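Local structure of SidF, inhibitor of growth family, member 3 (Legionella pneumophila subsp. pneumophila, 4FYE) at residues Ser416-Gln424 / Trp618-Gln628. The protein acts as a phosphoinositide phosphatase, probably removing the 3-phosphate from the inositol ring of phosphatidylinositol phosphates. The protein carries 1 engineered substitution. Sequence-based numbering, arbitrary orientation.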
# COMPACT_ATOMS: atom_id res chain seq x y z
N SER A 416 8.08 7.53 9.03
CA SER A 416 7.76 8.47 8.00
C SER A 416 9.02 9.07 7.47
O SER A 416 9.59 9.97 8.09
CB SER A 416 6.86 9.52 8.57
OG SER A 416 6.49 10.40 7.54
N TRP A 417 9.51 8.57 6.34
CA TRP A 417 10.75 9.11 5.81
C TRP A 417 10.51 9.42 4.38
O TRP A 417 10.21 8.49 3.58
CB TRP A 417 11.85 8.08 5.83
CG TRP A 417 12.50 7.79 7.15
CD1 TRP A 417 13.38 8.62 7.87
CD2 TRP A 417 12.46 6.53 7.89
NE1 TRP A 417 13.81 7.98 9.01
CE2 TRP A 417 13.31 6.72 9.07
CE3 TRP A 417 11.83 5.33 7.70
CZ2 TRP A 417 13.49 5.73 10.02
CZ3 TRP A 417 12.01 4.32 8.65
CH2 TRP A 417 12.80 4.53 9.79
N GLY A 418 10.75 10.69 4.03
CA GLY A 418 10.33 11.25 2.76
C GLY A 418 11.10 10.73 1.56
O GLY A 418 12.24 10.20 1.71
N VAL A 419 10.54 10.94 0.36
CA VAL A 419 11.20 10.46 -0.81
C VAL A 419 11.31 11.54 -1.93
O VAL A 419 12.05 11.40 -2.91
CB VAL A 419 10.38 9.18 -1.11
CG1 VAL A 419 9.41 9.34 -2.18
CG2 VAL A 419 11.12 7.86 -0.95
N ASN A 420 10.55 12.63 -1.82
CA ASN A 420 10.54 13.61 -2.91
C ASN A 420 11.73 14.59 -2.73
O ASN A 420 12.66 14.34 -1.98
CB ASN A 420 9.22 14.36 -2.97
CG ASN A 420 9.05 15.27 -1.76
OD1 ASN A 420 7.98 15.87 -1.54
ND2 ASN A 420 10.10 15.39 -0.97
N TRP A 421 11.74 15.68 -3.47
CA TRP A 421 12.90 16.54 -3.50
C TRP A 421 13.09 17.23 -2.16
O TRP A 421 14.16 17.72 -1.83
CB TRP A 421 12.75 17.50 -4.64
CG TRP A 421 13.98 18.37 -4.90
CD1 TRP A 421 15.13 18.06 -5.63
CD2 TRP A 421 14.22 19.72 -4.39
NE1 TRP A 421 16.04 19.09 -5.60
CE2 TRP A 421 15.53 20.13 -4.91
CE3 TRP A 421 13.50 20.60 -3.60
CZ2 TRP A 421 16.07 21.38 -4.63
CZ3 TRP A 421 14.06 21.87 -3.33
CH2 TRP A 421 15.31 22.24 -3.83
N PHE A 422 12.05 17.29 -1.34
CA PHE A 422 12.14 17.95 -0.07
C PHE A 422 12.52 17.05 1.07
O PHE A 422 12.59 17.51 2.16
CB PHE A 422 10.88 18.80 0.22
CG PHE A 422 10.51 19.79 -0.91
CD1 PHE A 422 11.01 21.10 -0.90
CD2 PHE A 422 9.64 19.43 -1.96
CE1 PHE A 422 10.67 22.02 -1.93
CE2 PHE A 422 9.29 20.33 -2.97
CZ PHE A 422 9.82 21.62 -2.97
N ARG A 423 12.87 15.79 0.81
CA ARG A 423 13.00 14.76 1.86
C ARG A 423 14.00 15.12 2.97
O ARG A 423 13.86 14.68 4.11
CB ARG A 423 13.31 13.35 1.24
CG ARG A 423 14.81 13.10 0.94
CD ARG A 423 15.10 11.91 0.03
NE ARG A 423 14.93 12.57 -1.21
CZ ARG A 423 15.85 12.93 -2.09
NH1 ARG A 423 17.16 12.55 -2.08
NH2 ARG A 423 15.34 13.63 -3.05
N GLN A 424 15.03 15.90 2.65
CA GLN A 424 16.08 16.22 3.65
C GLN A 424 16.86 17.39 3.17
O GLN A 424 17.93 17.27 2.59
CB GLN A 424 17.03 15.07 3.94
CG GLN A 424 17.90 15.31 5.23
CD GLN A 424 17.08 15.08 6.52
OE1 GLN A 424 15.89 14.85 6.44
NE2 GLN A 424 17.72 15.14 7.68
N TRP A 618 20.22 7.61 4.55
CA TRP A 618 18.99 7.10 3.94
C TRP A 618 18.48 8.11 2.95
O TRP A 618 17.82 7.78 1.97
CB TRP A 618 17.97 6.80 5.02
CG TRP A 618 17.54 8.07 5.73
CD1 TRP A 618 18.11 8.64 6.87
CD2 TRP A 618 16.50 9.02 5.30
NE1 TRP A 618 17.48 9.83 7.20
CE2 TRP A 618 16.53 10.13 6.28
CE3 TRP A 618 15.59 9.05 4.28
CZ2 TRP A 618 15.67 11.21 6.19
CZ3 TRP A 618 14.72 10.17 4.19
CH2 TRP A 618 14.75 11.21 5.14
N HIS A 619 18.84 9.37 3.12
CA HIS A 619 18.29 10.42 2.25
C HIS A 619 19.16 10.81 1.09
O HIS A 619 18.76 11.67 0.28
CB HIS A 619 17.99 11.65 3.09
CG HIS A 619 19.22 12.27 3.71
ND1 HIS A 619 19.65 11.97 4.97
CD2 HIS A 619 20.11 13.20 3.21
CE1 HIS A 619 20.76 12.64 5.25
NE2 HIS A 619 21.06 13.39 4.16
N HIS A 620 20.35 10.23 0.94
CA HIS A 620 21.11 10.52 -0.28
C HIS A 620 20.40 9.90 -1.45
O HIS A 620 19.69 8.90 -1.29
CB HIS A 620 22.55 10.00 -0.21
CG HIS A 620 23.33 10.52 0.97
ND1 HIS A 620 24.53 10.00 1.34
CD2 HIS A 620 23.06 11.56 1.87
CE1 HIS A 620 25.01 10.68 2.41
NE2 HIS A 620 24.12 11.63 2.74
N GLY A 621 20.57 10.48 -2.64
CA GLY A 621 19.84 10.10 -3.84
C GLY A 621 19.97 8.64 -4.09
O GLY A 621 18.99 7.94 -4.30
N LYS A 622 21.19 8.15 -3.94
CA LYS A 622 21.54 6.78 -4.27
C LYS A 622 20.92 5.76 -3.31
O LYS A 622 20.97 4.56 -3.59
CB LYS A 622 23.07 6.63 -4.34
CG LYS A 622 23.78 6.42 -3.00
CD LYS A 622 25.28 6.72 -3.15
CE LYS A 622 26.09 6.58 -1.85
NZ LYS A 622 27.34 7.38 -1.96
N ASN A 623 20.38 6.23 -2.19
CA ASN A 623 19.73 5.34 -1.20
C ASN A 623 18.29 5.60 -1.05
O ASN A 623 17.69 5.09 -0.14
CB ASN A 623 20.35 5.48 0.21
CG ASN A 623 21.79 5.10 0.22
OD1 ASN A 623 22.61 5.74 0.89
ND2 ASN A 623 22.13 4.09 -0.56
N ASN A 624 17.74 6.42 -1.92
CA ASN A 624 16.35 6.82 -1.80
C ASN A 624 15.25 5.80 -1.39
O ASN A 624 14.45 6.04 -0.47
CB ASN A 624 15.91 7.67 -2.98
CG ASN A 624 14.76 8.58 -2.66
OD1 ASN A 624 14.06 9.10 -3.59
ND2 ASN A 624 14.54 8.84 -1.40
N PHE A 625 15.02 4.68 -1.96
CA PHE A 625 13.81 4.20 -1.08
C PHE A 625 14.23 3.14 -0.07
O PHE A 625 13.39 2.35 0.44
CB PHE A 625 12.70 3.63 -1.99
CG PHE A 625 11.91 4.67 -2.78
CD1 PHE A 625 10.53 4.79 -2.58
CD2 PHE A 625 12.54 5.55 -3.66
CE1 PHE A 625 9.76 5.69 -3.30
CE2 PHE A 625 11.78 6.48 -4.39
CZ PHE A 625 10.39 6.55 -4.22
N LYS A 626 15.54 3.01 0.17
CA LYS A 626 16.11 1.78 0.76
C LYS A 626 15.68 1.53 2.23
O LYS A 626 15.45 0.38 2.63
CB LYS A 626 17.62 1.78 0.71
CG LYS A 626 18.21 1.96 -0.66
CD LYS A 626 19.59 1.33 -0.67
CE LYS A 626 20.28 1.59 -2.00
NZ LYS A 626 21.67 1.10 -1.78
N LEU A 627 15.53 2.61 3.00
CA LEU A 627 15.37 2.45 4.44
C LEU A 627 13.93 2.05 4.65
O LEU A 627 13.67 1.07 5.36
CB LEU A 627 15.78 3.69 5.24
CG LEU A 627 15.42 3.72 6.75
CD1 LEU A 627 16.01 2.53 7.50
CD2 LEU A 627 15.88 5.05 7.36
N GLN A 628 13.03 2.73 3.94
CA GLN A 628 11.61 2.43 3.94
C GLN A 628 11.40 0.99 3.48
O GLN A 628 10.65 0.22 4.11
CB GLN A 628 10.90 3.45 3.06
CG GLN A 628 11.15 4.94 3.45
CD GLN A 628 12.34 5.59 2.73
OE1 GLN A 628 13.34 4.98 2.52
NE2 GLN A 628 12.25 6.87 2.44
O HOH W 1 14.63 8.03 1.25
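The irregular chain 416-424 runs past 618-628 with W417 near Q628 (CA atoms 7.0 Å apart), V419 near N624 and Q424 near H619, passing through a type I turn from N420 to R423 before Q424. A loop and a helix start without strand pairing can be joined through side chains that reach the partner's carbonyls, as here. Q628, its chain bent at chi2, brings NE2 within 2.8 Å of W417 O, donating from above the carbonyl plane; the same nitrogen also gives a hydrogen bond to a water lying among G418 O and N624 O. R423 works from the opposite segment. Its NE and NH2 both grip N420 O side-on, a carbonyl that also takes the turn's N-H bond from R423 N; this fixes the guanidinium so that NH1 can donate to H619 O at 3.0 Å. The edge of W417 meets the face of W618, planes 50° apart, with CD1 over the ring; H619 CB lies over the other W618 face. L627 CD2 sits 3.6 Å from the centroid of the six-membered ring of W417, and V419 CG2 3.4 Å from that of F625, both CH-pi contacts over the face. Q424 CG covers the H619 imidazole likewise. The contact joins the loop leaving strand 402-416 to the N-terminus of helix 626-637, where F625 is N-cap. W417 also packs on helices 438-458 and 590-614, while V419 and N420 touch R652 at the start of helix 652-668, which follows strand 641-645 in a strand-loop-helix order consistent with a CX5R phosphatase P-loop, probably with an engineered serine replacing its cysteine.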